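Local coordinates for protein endoglucanase (Clostridium thermocellum, PDB 2C4X) that binds beta-glucan chains, including xyloglucan, through its CBM44 module and represents the C-terminal PKD-CBM44 part of a cellulosomal enzyme that probably degrades cellulose, at residues Asn7-Ala12 against Asp79-Ser85; Thr23-Phe29 against Thr60-Lys66; Gly112-Thr118 against Gly148-Leu154; Gln182-His188 against Pro228-Gln234. The protein carries 1 engineered substitution. One frame throughout, in Å; residues are numbered along the deposited sequence.

Interaction 1 of 4, residues Asn7-Ala12 against Asp79-Ser85; sequences NQAPKA and DNQGASS. With CA (calcium ion), chain B.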
# COMPACT_ATOMS: atom_id res chain seq x y z
N ASN A 7 15.49 30.27 -31.92
CA ASN A 7 14.36 29.36 -31.72
C ASN A 7 14.13 29.00 -30.25
O ASN A 7 15.05 28.55 -29.57
CB ASN A 7 14.54 28.08 -32.55
CG ASN A 7 13.40 27.09 -32.35
OD1 ASN A 7 12.24 27.47 -32.23
ND2 ASN A 7 13.73 25.80 -32.32
N GLN A 8 12.90 29.19 -29.77
CA GLN A 8 12.50 28.73 -28.44
C GLN A 8 12.16 27.25 -28.46
O GLN A 8 11.44 26.79 -29.37
CB GLN A 8 11.30 29.52 -27.91
CG GLN A 8 11.59 30.98 -27.68
CD GLN A 8 10.34 31.78 -27.36
OE1 GLN A 8 9.40 31.28 -26.74
NE2 GLN A 8 10.32 33.02 -27.78
N ALA A 9 12.68 26.52 -27.48
CA ALA A 9 12.35 25.10 -27.32
C ALA A 9 10.89 24.96 -26.88
O ALA A 9 10.38 25.80 -26.14
CB ALA A 9 13.29 24.42 -26.32
N PRO A 10 10.19 23.91 -27.37
CA PRO A 10 8.79 23.76 -27.03
C PRO A 10 8.62 23.42 -25.55
O PRO A 10 9.59 23.08 -24.87
CB PRO A 10 8.32 22.60 -27.91
CG PRO A 10 9.57 21.85 -28.28
CD PRO A 10 10.70 22.84 -28.25
N LYS A 11 7.40 23.53 -25.04
CA LYS A 11 7.13 23.13 -23.65
C LYS A 11 6.45 21.77 -23.62
O LYS A 11 5.46 21.54 -24.31
CB LYS A 11 6.37 24.22 -22.91
CG LYS A 11 7.25 25.49 -22.74
CD LYS A 11 6.75 26.52 -21.72
CE LYS A 11 7.00 26.07 -20.26
NZ LYS A 11 8.40 25.58 -19.92
N ALA A 12 7.04 20.86 -22.85
CA ALA A 12 6.61 19.48 -22.76
C ALA A 12 5.89 19.25 -21.42
O ALA A 12 6.38 19.62 -20.35
CB ALA A 12 7.79 18.53 -22.89
N ASP A 79 10.03 20.34 -31.72
CA ASP A 79 9.39 21.32 -32.61
C ASP A 79 9.84 21.19 -34.08
O ASP A 79 10.67 20.32 -34.41
CB ASP A 79 9.54 22.75 -32.06
CG ASP A 79 10.96 23.29 -32.17
OD1 ASP A 79 11.77 22.76 -32.94
OD2 ASP A 79 11.27 24.28 -31.48
N ASN A 80 9.27 22.03 -34.94
CA ASN A 80 9.54 22.05 -36.38
C ASN A 80 11.00 22.37 -36.77
O ASN A 80 11.42 22.13 -37.90
CB ASN A 80 8.59 23.02 -37.10
CG ASN A 80 8.71 24.46 -36.59
OD1 ASN A 80 8.42 24.75 -35.43
ND2 ASN A 80 9.12 25.36 -37.47
N GLN A 81 11.77 22.90 -35.82
CA GLN A 81 13.16 23.23 -36.03
C GLN A 81 14.14 22.29 -35.31
O GLN A 81 15.35 22.54 -35.29
CB GLN A 81 13.41 24.68 -35.64
CG GLN A 81 12.92 25.66 -36.70
CD GLN A 81 12.97 27.10 -36.24
OE1 GLN A 81 13.82 27.86 -36.67
NE2 GLN A 81 12.05 27.47 -35.34
N GLY A 82 13.62 21.22 -34.71
CA GLY A 82 14.45 20.21 -34.05
C GLY A 82 14.86 20.45 -32.61
O GLY A 82 15.65 19.68 -32.05
N ALA A 83 14.34 21.51 -31.98
CA ALA A 83 14.56 21.74 -30.55
C ALA A 83 13.56 20.94 -29.72
O ALA A 83 12.42 20.72 -30.14
CB ALA A 83 14.47 23.24 -30.20
N SER A 84 14.00 20.49 -28.55
CA SER A 84 13.16 19.64 -27.73
C SER A 84 13.20 19.97 -26.24
O SER A 84 14.14 20.60 -25.76
CB SER A 84 13.49 18.17 -27.98
OG SER A 84 14.84 17.91 -27.66
N SER A 85 12.14 19.54 -25.54
CA SER A 85 12.04 19.60 -24.09
C SER A 85 11.53 18.26 -23.61
O SER A 85 10.85 17.55 -24.34
CB SER A 85 11.02 20.66 -23.67
OG SER A 85 11.35 21.89 -24.28
CA CA B . 10.21 26.48 -31.41
O HOH W 1 11.85 29.83 -34.19
O HOH W 2 10.09 26.27 -33.82

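Interaction 2 of 4, residues Thr23-Phe29 against Thr60-Lys66; sequences TDENVVF and TITYKYK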
# COMPACT_ATOMS: atom_id res chain seq x y z
N THR A 23 -2.69 -3.72 -13.98
CA THR A 23 -2.01 -4.36 -15.08
C THR A 23 -3.01 -4.65 -16.19
O THR A 23 -4.17 -5.03 -15.92
CB THR A 23 -1.27 -5.64 -14.64
OG1 THR A 23 -2.16 -6.50 -13.92
CG2 THR A 23 -0.11 -5.28 -13.75
N ASP A 24 -2.55 -4.41 -17.42
CA ASP A 24 -3.28 -4.65 -18.66
C ASP A 24 -4.52 -3.75 -18.85
O ASP A 24 -5.35 -4.01 -19.71
CB ASP A 24 -3.60 -6.14 -18.81
CG ASP A 24 -2.35 -6.98 -19.13
OD1 ASP A 24 -1.63 -6.67 -20.13
OD2 ASP A 24 -2.09 -7.95 -18.37
N GLU A 25 -4.61 -2.69 -18.06
CA GLU A 25 -5.64 -1.67 -18.24
C GLU A 25 -5.05 -0.55 -19.09
O GLU A 25 -3.90 -0.15 -18.90
CB GLU A 25 -6.07 -1.12 -16.88
CG GLU A 25 -7.05 0.04 -16.96
CD GLU A 25 -7.55 0.50 -15.61
OE1 GLU A 25 -6.84 0.30 -14.60
OE2 GLU A 25 -8.66 1.07 -15.57
N ASN A 26 -5.83 -0.05 -20.05
CA ASN A 26 -5.39 1.09 -20.85
C ASN A 26 -5.24 2.36 -20.03
O ASN A 26 -6.14 2.74 -19.27
CB ASN A 26 -6.33 1.35 -22.02
CG ASN A 26 -6.06 0.44 -23.17
OD1 ASN A 26 -5.34 0.79 -24.11
ND2 ASN A 26 -6.59 -0.75 -23.11
N VAL A 27 -4.08 2.99 -20.20
CA VAL A 27 -3.77 4.31 -19.67
C VAL A 27 -3.71 5.26 -20.86
O VAL A 27 -3.03 4.97 -21.85
CB VAL A 27 -2.39 4.32 -18.95
CG1 VAL A 27 -2.08 5.72 -18.39
CG2 VAL A 27 -2.36 3.30 -17.82
N VAL A 28 -4.43 6.37 -20.80
CA VAL A 28 -4.31 7.36 -21.85
C VAL A 28 -3.38 8.46 -21.37
O VAL A 28 -3.67 9.14 -20.39
CB VAL A 28 -5.69 7.95 -22.26
CG1 VAL A 28 -5.49 9.07 -23.30
CG2 VAL A 28 -6.59 6.85 -22.82
N PHE A 29 -2.26 8.63 -22.07
CA PHE A 29 -1.34 9.72 -21.79
C PHE A 29 -1.71 10.88 -22.69
O PHE A 29 -1.89 10.71 -23.90
CB PHE A 29 0.12 9.29 -22.02
CG PHE A 29 0.59 8.24 -21.05
CD1 PHE A 29 0.45 6.88 -21.35
CD2 PHE A 29 1.18 8.61 -19.84
CE1 PHE A 29 0.90 5.90 -20.45
CE2 PHE A 29 1.62 7.64 -18.93
CZ PHE A 29 1.48 6.28 -19.24
N THR A 60 -1.89 12.55 -27.90
CA THR A 60 -2.32 11.45 -27.03
C THR A 60 -1.79 10.09 -27.49
O THR A 60 -1.45 9.89 -28.66
CB THR A 60 -3.85 11.39 -26.80
OG1 THR A 60 -4.48 10.84 -27.96
CG2 THR A 60 -4.43 12.78 -26.50
N ILE A 61 -1.70 9.15 -26.55
CA ILE A 61 -1.26 7.79 -26.82
C ILE A 61 -1.85 6.93 -25.71
O ILE A 61 -2.05 7.40 -24.59
CB ILE A 61 0.31 7.67 -26.91
CG1 ILE A 61 0.71 6.36 -27.62
CG2 ILE A 61 0.98 7.80 -25.52
CD1 ILE A 61 2.12 6.35 -28.25
N THR A 62 -2.17 5.69 -26.03
CA THR A 62 -2.66 4.76 -25.02
C THR A 62 -1.66 3.62 -24.85
O THR A 62 -0.96 3.23 -25.80
CB THR A 62 -4.13 4.27 -25.30
OG1 THR A 62 -4.59 3.49 -24.20
CG2 THR A 62 -4.22 3.44 -26.58
N TYR A 63 -1.59 3.09 -23.63
CA TYR A 63 -0.57 2.12 -23.25
C TYR A 63 -1.06 1.21 -22.11
O TYR A 63 -1.84 1.63 -21.26
CB TYR A 63 0.73 2.84 -22.84
CG TYR A 63 1.91 1.91 -22.81
CD1 TYR A 63 2.47 1.45 -23.99
CD2 TYR A 63 2.44 1.45 -21.60
CE1 TYR A 63 3.53 0.57 -23.99
CE2 TYR A 63 3.51 0.57 -21.58
CZ TYR A 63 4.05 0.13 -22.78
OH TYR A 63 5.10 -0.76 -22.79
N LYS A 64 -0.57 -0.04 -22.10
CA LYS A 64 -0.88 -1.03 -21.07
C LYS A 64 0.40 -1.58 -20.47
O LYS A 64 1.33 -1.93 -21.20
CB LYS A 64 -1.67 -2.20 -21.67
CG LYS A 64 -2.99 -1.84 -22.30
CD LYS A 64 -3.67 -3.05 -22.93
CE LYS A 64 -3.31 -3.18 -24.39
NZ LYS A 64 -4.09 -4.28 -25.09
N TYR A 65 0.45 -1.67 -19.14
CA TYR A 65 1.59 -2.28 -18.46
C TYR A 65 1.24 -3.71 -18.07
O TYR A 65 0.15 -3.97 -17.54
CB TYR A 65 1.99 -1.48 -17.22
CG TYR A 65 2.58 -0.13 -17.52
CD1 TYR A 65 3.95 0.01 -17.74
CD2 TYR A 65 1.77 1.01 -17.59
CE1 TYR A 65 4.51 1.26 -18.02
CE2 TYR A 65 2.32 2.27 -17.87
CZ TYR A 65 3.70 2.38 -18.08
OH TYR A 65 4.27 3.61 -18.35
N LYS A 66 2.14 -4.64 -18.34
CA LYS A 66 1.83 -6.04 -18.07
C LYS A 66 2.12 -6.44 -16.64
O LYS A 66 1.45 -7.31 -16.10
CB LYS A 66 2.53 -6.96 -19.08
CG LYS A 66 3.78 -7.64 -18.61
CD LYS A 66 4.03 -8.89 -19.43
CE LYS A 66 5.46 -9.38 -19.29
NZ LYS A 66 6.48 -8.38 -19.77
O HOH W 3 -1.83 -0.76 -17.30
O HOH W 4 -6.58 -3.16 -25.37

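Interaction 3 of 4, residues Gly112-Thr118 against Gly148-Leu154; sequences GFTTSGT and GTAELKL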
# COMPACT_ATOMS: atom_id res chain seq x y z
N GLY A 112 0.53 -18.12 10.12
CA GLY A 112 1.18 -18.14 11.43
C GLY A 112 0.53 -17.25 12.47
O GLY A 112 0.92 -17.28 13.64
N PHE A 113 -0.48 -16.47 12.06
CA PHE A 113 -1.18 -15.57 12.97
C PHE A 113 -2.04 -16.28 14.03
O PHE A 113 -2.70 -17.29 13.74
CB PHE A 113 -2.01 -14.54 12.19
CG PHE A 113 -1.20 -13.39 11.66
CD1 PHE A 113 -0.49 -13.51 10.46
CD2 PHE A 113 -1.12 -12.19 12.37
CE1 PHE A 113 0.27 -12.44 9.97
CE2 PHE A 113 -0.36 -11.12 11.89
CZ PHE A 113 0.33 -11.25 10.68
N THR A 114 -1.99 -15.77 15.25
CA THR A 114 -2.77 -16.32 16.37
C THR A 114 -3.49 -15.19 17.09
O THR A 114 -3.28 -14.03 16.79
CB THR A 114 -1.86 -17.07 17.39
OG1 THR A 114 -0.89 -16.18 17.93
CG2 THR A 114 -1.13 -18.25 16.74
N THR A 115 -4.35 -15.53 18.05
CA THR A 115 -5.04 -14.51 18.83
C THR A 115 -4.76 -14.64 20.33
O THR A 115 -4.43 -15.72 20.82
CB THR A 115 -6.55 -14.53 18.58
OG1 THR A 115 -7.06 -15.83 18.89
CG2 THR A 115 -6.88 -14.18 17.12
N SER A 116 -4.88 -13.53 21.04
CA SER A 116 -4.89 -13.53 22.49
C SER A 116 -5.66 -12.31 22.97
O SER A 116 -5.99 -11.42 22.19
CB SER A 116 -3.47 -13.55 23.06
OG SER A 116 -2.64 -12.59 22.45
N GLY A 117 -5.97 -12.28 24.26
CA GLY A 117 -6.67 -11.13 24.80
C GLY A 117 -6.95 -11.28 26.26
O GLY A 117 -6.86 -12.38 26.81
N THR A 118 -7.30 -10.17 26.89
CA THR A 118 -7.64 -10.12 28.29
C THR A 118 -8.91 -9.28 28.42
O THR A 118 -9.00 -8.19 27.84
CB THR A 118 -6.45 -9.57 29.14
OG1 THR A 118 -6.79 -9.58 30.53
CG2 THR A 118 -6.04 -8.16 28.72
N GLY A 148 -10.66 -4.02 28.10
CA GLY A 148 -9.60 -4.97 27.88
C GLY A 148 -8.87 -4.74 26.58
O GLY A 148 -8.98 -3.68 25.96
N THR A 149 -8.13 -5.76 26.17
CA THR A 149 -7.25 -5.69 25.03
C THR A 149 -7.36 -7.01 24.27
O THR A 149 -7.51 -8.06 24.89
CB THR A 149 -5.79 -5.45 25.50
OG1 THR A 149 -5.75 -4.37 26.44
CG2 THR A 149 -4.95 -5.06 24.36
N ALA A 150 -7.29 -6.95 22.95
CA ALA A 150 -7.22 -8.16 22.12
C ALA A 150 -6.13 -7.99 21.07
O ALA A 150 -5.95 -6.89 20.55
CB ALA A 150 -8.59 -8.45 21.46
N GLU A 151 -5.40 -9.06 20.79
CA GLU A 151 -4.32 -9.04 19.79
C GLU A 151 -4.55 -10.06 18.69
O GLU A 151 -5.04 -11.15 18.94
CB GLU A 151 -2.94 -9.31 20.41
CG GLU A 151 -2.49 -8.31 21.44
CD GLU A 151 -3.06 -8.60 22.83
OE1 GLU A 151 -3.22 -9.79 23.19
OE2 GLU A 151 -3.34 -7.64 23.55
N LEU A 152 -4.17 -9.68 17.47
CA LEU A 152 -3.98 -10.61 16.37
C LEU A 152 -2.49 -10.51 16.04
O LEU A 152 -2.03 -9.45 15.60
CB LEU A 152 -4.84 -10.19 15.16
CG LEU A 152 -4.69 -11.04 13.90
CD1 LEU A 152 -5.02 -12.50 14.18
CD2 LEU A 152 -5.53 -10.48 12.75
N LYS A 153 -1.75 -11.60 16.24
CA LYS A 153 -0.30 -11.50 16.34
C LYS A 153 0.46 -12.64 15.64
O LYS A 153 -0.05 -13.74 15.47
CB LYS A 153 0.12 -11.41 17.82
CG LYS A 153 -0.02 -12.74 18.59
CD LYS A 153 0.25 -12.56 20.06
CE LYS A 153 0.13 -13.89 20.80
NZ LYS A 153 0.36 -13.68 22.26
N LEU A 154 1.69 -12.32 15.24
CA LEU A 154 2.61 -13.27 14.68
C LEU A 154 3.88 -13.26 15.54
O LEU A 154 4.55 -12.22 15.64
CB LEU A 154 2.98 -12.85 13.25
CG LEU A 154 3.39 -13.81 12.12
CD1 LEU A 154 4.56 -13.19 11.35
CD2 LEU A 154 3.71 -15.25 12.51

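Interaction 4 of 4, residues Gln182-His188 against Pro228-Gln234; sequences QPYIMPH and PQQMGIQ. With EDO (1,2-ethanediol), chain F.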
# COMPACT_ATOMS: atom_id res chain seq x y z
N GLN A 182 -4.28 -0.44 16.99
CA GLN A 182 -2.89 -0.15 16.65
C GLN A 182 -2.09 -1.33 16.11
O GLN A 182 -1.89 -2.32 16.82
CB GLN A 182 -2.14 0.52 17.82
CG GLN A 182 -2.00 -0.29 19.10
CD GLN A 182 -1.39 0.52 20.22
OE1 GLN A 182 -0.66 1.49 19.98
NE2 GLN A 182 -1.67 0.13 21.47
N PRO A 183 -1.61 -1.21 14.86
CA PRO A 183 -0.60 -2.14 14.38
C PRO A 183 0.65 -1.93 15.24
O PRO A 183 0.93 -0.79 15.64
CB PRO A 183 -0.31 -1.68 12.96
CG PRO A 183 -1.45 -0.79 12.59
CD PRO A 183 -1.93 -0.18 13.85
N TYR A 184 1.36 -3.01 15.53
CA TYR A 184 2.56 -2.91 16.33
C TYR A 184 3.62 -3.90 15.88
O TYR A 184 3.33 -4.91 15.24
CB TYR A 184 2.26 -3.11 17.82
CG TYR A 184 1.86 -4.53 18.19
CD1 TYR A 184 2.83 -5.49 18.54
CD2 TYR A 184 0.52 -4.90 18.23
CE1 TYR A 184 2.47 -6.78 18.90
CE2 TYR A 184 0.14 -6.19 18.58
CZ TYR A 184 1.11 -7.13 18.91
OH TYR A 184 0.71 -8.39 19.26
N ILE A 185 4.85 -3.57 16.23
CA ILE A 185 5.94 -4.52 16.17
C ILE A 185 6.73 -4.42 17.46
O ILE A 185 7.10 -3.32 17.91
CB ILE A 185 6.83 -4.37 14.91
CG1 ILE A 185 7.79 -5.57 14.81
CG2 ILE A 185 7.58 -3.03 14.92
CD1 ILE A 185 8.29 -5.86 13.45
N MSE A 186 6.96 -5.58 18.07
CA MSE A 186 7.53 -5.66 19.39
C MSE A 186 8.76 -6.58 19.39
O MSE A 186 8.63 -7.78 19.62
CB MSE A 186 6.46 -6.15 20.38
CG MSE A 186 6.92 -6.23 21.82
SE MSE A 186 5.46 -6.57 23.08
CE MSE A 186 4.68 -8.10 22.20
N PRO A 187 9.95 -6.02 19.08
CA PRO A 187 11.19 -6.76 19.30
C PRO A 187 11.44 -6.98 20.79
O PRO A 187 11.07 -6.13 21.62
CB PRO A 187 12.28 -5.84 18.73
CG PRO A 187 11.55 -4.83 17.90
CD PRO A 187 10.20 -4.69 18.49
N HIS A 188 12.03 -8.11 21.13
CA HIS A 188 12.33 -8.46 22.51
C HIS A 188 13.53 -9.39 22.50
O HIS A 188 13.78 -10.07 21.49
CB HIS A 188 11.11 -9.15 23.17
CG HIS A 188 10.63 -10.37 22.43
ND1 HIS A 188 11.05 -11.64 22.74
CD2 HIS A 188 9.78 -10.51 21.39
CE1 HIS A 188 10.49 -12.51 21.92
NE2 HIS A 188 9.71 -11.85 21.09
N PRO A 228 14.21 -11.57 18.39
CA PRO A 228 12.93 -12.04 17.87
C PRO A 228 11.88 -10.93 17.96
O PRO A 228 12.01 -10.02 18.79
CB PRO A 228 12.58 -13.23 18.78
CG PRO A 228 13.44 -13.06 19.99
CD PRO A 228 14.68 -12.38 19.52
N GLN A 229 10.88 -10.98 17.08
CA GLN A 229 9.88 -9.92 16.96
C GLN A 229 8.47 -10.47 16.99
O GLN A 229 8.18 -11.51 16.38
CB GLN A 229 10.08 -9.16 15.64
CG GLN A 229 11.46 -8.58 15.44
CD GLN A 229 11.71 -8.15 14.00
OE1 GLN A 229 10.97 -8.51 13.08
NE2 GLN A 229 12.78 -7.38 13.79
N GLN A 230 7.58 -9.78 17.70
CA GLN A 230 6.15 -10.03 17.57
C GLN A 230 5.54 -8.88 16.78
O GLN A 230 5.70 -7.72 17.16
CB GLN A 230 5.48 -10.17 18.93
CG GLN A 230 4.00 -10.51 18.85
CD GLN A 230 3.37 -10.64 20.22
OE1 GLN A 230 2.43 -9.92 20.54
NE2 GLN A 230 3.90 -11.55 21.03
N MSE A 231 4.87 -9.20 15.68
CA MSE A 231 4.12 -8.21 14.91
C MSE A 231 2.63 -8.49 15.04
O MSE A 231 2.21 -9.65 15.06
CB MSE A 231 4.56 -8.25 13.44
CG MSE A 231 3.91 -7.23 12.51
SE MSE A 231 4.48 -7.49 10.62
CE MSE A 231 3.40 -9.01 10.19
N GLY A 232 1.81 -7.46 15.13
CA GLY A 232 0.38 -7.70 15.14
C GLY A 232 -0.48 -6.46 15.13
O GLY A 232 -0.02 -5.37 14.82
N ILE A 233 -1.76 -6.66 15.43
CA ILE A 233 -2.68 -5.57 15.63
C ILE A 233 -3.31 -5.73 17.00
O ILE A 233 -3.76 -6.83 17.37
CB ILE A 233 -3.76 -5.51 14.51
CG1 ILE A 233 -3.08 -5.36 13.14
CG2 ILE A 233 -4.74 -4.36 14.76
CD1 ILE A 233 -3.93 -5.85 12.01
N GLN A 234 -3.32 -4.64 17.76
CA GLN A 234 -3.94 -4.61 19.07
C GLN A 234 -5.18 -3.71 19.04
O GLN A 234 -5.16 -2.62 18.45
CB GLN A 234 -2.96 -4.10 20.13
CG GLN A 234 -3.45 -4.25 21.55
CD GLN A 234 -2.48 -3.72 22.58
OE1 GLN A 234 -2.33 -2.51 22.75
NE2 GLN A 234 -1.83 -4.62 23.30
C1 EDO F . 0.32 -7.73 23.84
O1 EDO F . 0.70 -8.57 22.74
C2 EDO F . 1.31 -6.58 23.97
O2 EDO F . 0.74 -5.55 24.79

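Interaction 1 of 4, residues Asn7-Ala12 against Asp79-Ser85
The irregular backbone of Asn-7 to Ala-12 runs beside the type I turn Asp-79 to Gly-82 and the start of the strand after it, bringing the CA atoms of Ala-9 and Ala-83 to 5.2 Å. A calcium ion joins the two. Asn-7 OD1, Gln-8 O, Asp-79 OD2 and one water each stand 2.4 Å from calcium, and Asp-36 and Asp-38 complete the site. With CG anti to the backbone N (chi1 178°), the amide of Asn-7 works at both ends: OD1 holds the metal while ND2 donates to Asp-79 OD2 at 3.0 Å, on the syn side of the carboxylate. The second oxygen, Asp-79 OD1, takes two backbone N-H groups from opposite faces of its plane, Gln-81 N at 2.9 Å, which closes an Asx turn, and Ala-83 N at 3.0 Å. Together these grips fix the rotation of the carboxylate. Gln-81 passes alongside Asn-7, pointing the other way, and its NE2 donates to two waters; one donates to Asn-7 OD1, the other is the calcium ligand and also donates to Asn-80 OD1. Beyond the metal, small side chains pack, Ala-9 CB 4.2 Å from Ala-83 CB. Within the PKD domain, the Asp-79 turn links the antiparallel strands 69-79 and 84-93, and Pro-10 and Ala-12 rest on Val-77 of the former.

Interaction 2 of 4, residues Thr23-Phe29 against Thr60-Lys66
Phe-29 turns its ring edge to the opposite strand, with CE1 3.9 Å from Tyr-63 CB and Ile-61 O also near the ring plane. The two strands are an antiparallel pair in the three-stranded sheet of the PKD domain, a beta-sandwich, where strand 27-30 is the middle strand and 60-63 an outer one. One face of the Phe-29 ring carries Val-27 CG1, offset toward the rim. Phe-29 CZ in turn comes to the edge of the Tyr-65 ring, the two side chains crossing at about a right angle. Over the centre of one Tyr-65 face sits Tyr-63 CE2, while Tyr-65 CD1 lies in plane at the edge of the Tyr-63 ring. Val-27 with Tyr-63 and Phe-29 with Ile-61 are hydrogen-bonded pairs; Val-28 with Thr-62 is a non-hydrogen-bonded pair on the other face. The short strand axes run at 156° to each other. Toward Thr-23 the backbones part: one water bridges them, donating to Glu-25 O and accepting from Tyr-65 N, before Asp-24 N reaches Tyr-65 O directly at 2.7 Å. Outside the pair, Tyr-63 stacks on Phe-48 and bonds Asp-50 through OH, while Tyr-65 stacks on Tyr-71 and its OH is bonded to Phe-48 O. Both tyrosine hydroxyls are therefore satisfied away from this pair. On the Val-28 face, a chi1 of -173° turns Thr-62 OG1 toward the partner strand, 2.8 Å from Asn-26 OD1 and 3.2 Å from Val-27 O, two acceptors for a single hydroxyl proton.

Interaction 3 of 4, residues Gly112-Thr118 against Gly148-Leu154
Ser-116 OG is the middle of a polar relay between Lys-153 and Glu-151. It accepts from Lys-153 NZ at 3.2 Å and donates to Glu-151 OE1 at 3.0 Å, using the anti lone pair of that oxygen. The lysine chain, stretched beyond CG, reaches at a slant across the partner strand to Ser-116, its CG 3.6 Å from Thr-114 OG1; the glutamate instead folds at chi2 (83°), which brings OE1 back to the serine hydroxyl. At the Leu-154 end of the pair Phe-113 crosses Leu-154 at about a right angle. Leu-154 CB stands 4.0 Å from the centroid of the Phe-113 ring and only 12° off the ring normal, a CH-pi contact over the face. Leu-152 CG approaches Phe-113 CD2 obliquely at 4.1 Å. The backbones that carry these side chains form a regular antiparallel pair, strand 114-117 forming the edge of one five-stranded sheet of the CBM44 beta-sandwich. Thr-114 with Lys-153, Ser-116 with Glu-151 and Thr-118 with Thr-149 are hydrogen-bonded pairs, each with two backbone bonds, and between the last two Gly-117 brings its CA to 4.0 Å from Ala-150 CA. The face bearing Thr-115, Ala-150 and Leu-152 looks into the sandwich, where all three touch Trp-140 of the opposing sheet and Thr-115 OG1 bonds Gly-122 O. On the relay side Glu-151 and Lys-153 lie against Tyr-184, and Glu-151 OE2 takes a weak hydrogen bond from Gln-234 NE2. Phe-113 meets Phe-103 edge-to-face and also touches Met-231.

Interaction 4 of 4, residues Gln182-His188 against Pro228-Gln234
Tyr-184 lays its ring flat across the backbone of Gly-232. A chi1 of 70°, with CG between the backbone N and the carbonyl carbon, folds the ring over the partner strand: Gly-232 N lies under its centre, and Gly-232 CA makes a CH-pi contact 4.0 Å from the centroid. The far end, Tyr-184 OH, donates to Gln-230 OE1 at 2.6 Å, in the carbonyl plane and on a lone pair, although ring and amide planes stand 60° apart. Gln-230 is extended; its NE2 is hydrogen-bonded to Asp-155 OD1. Selenomethionine Met-186 runs beside it, its CE 3.5 Å from Gln-230 CD. Gln-182 and Gln-234 run abreast, NE2 of the first donating to OE1 of the second at 3.0 Å with the amide planes 54° apart, while Gln-182 OE1 is bonded to Ser-199 OG. The backbones form an antiparallel pair within a five-stranded sheet of the CBM44 beta-sandwich. Tyr-184 stacks with Trp-197, and an ethanediol, probably from the crystallisation liquor, sits close to Tyr-184, Gln-230 and Gln-234; this polar, aromatic face is consistent with a sugar-binding surface, though no carbohydrate is present. On the opposite face Ile-185 packs against selenomethionine Met-231. Where the pair ends at the Pro-228 side, His-188 crosses Pro-228 at about a right angle: Pro-228 O lies over one imidazole face and also accepts from His-188 N at 3.0 Å.

How the interactions relate
Interactions 1 and 2 belong to the PKD domain, 3 and 4 to the CBM44 module on the other side of the chain's centre. Interaction 2 is nested within the loop that interaction 1 closes, yet their nearest atoms are about 11 Å apart. Interaction 1 is a surface contact made by metal coordination, interaction 2 a partly buried strand pair with an aromatic side. Interactions 3 and 4 share one sheet, since strands 148-155 and 229-238 are neighbours: Leu-154 N lies 2.7 Å from Met-231 O, probably hydrogen-bonded. Interaction 3, at the sheet edge, adds a lysine-serine-glutamate chain of hydrogen bonds to its backbone pairing; the buried interaction 4 adds neutral amides and a tyrosine.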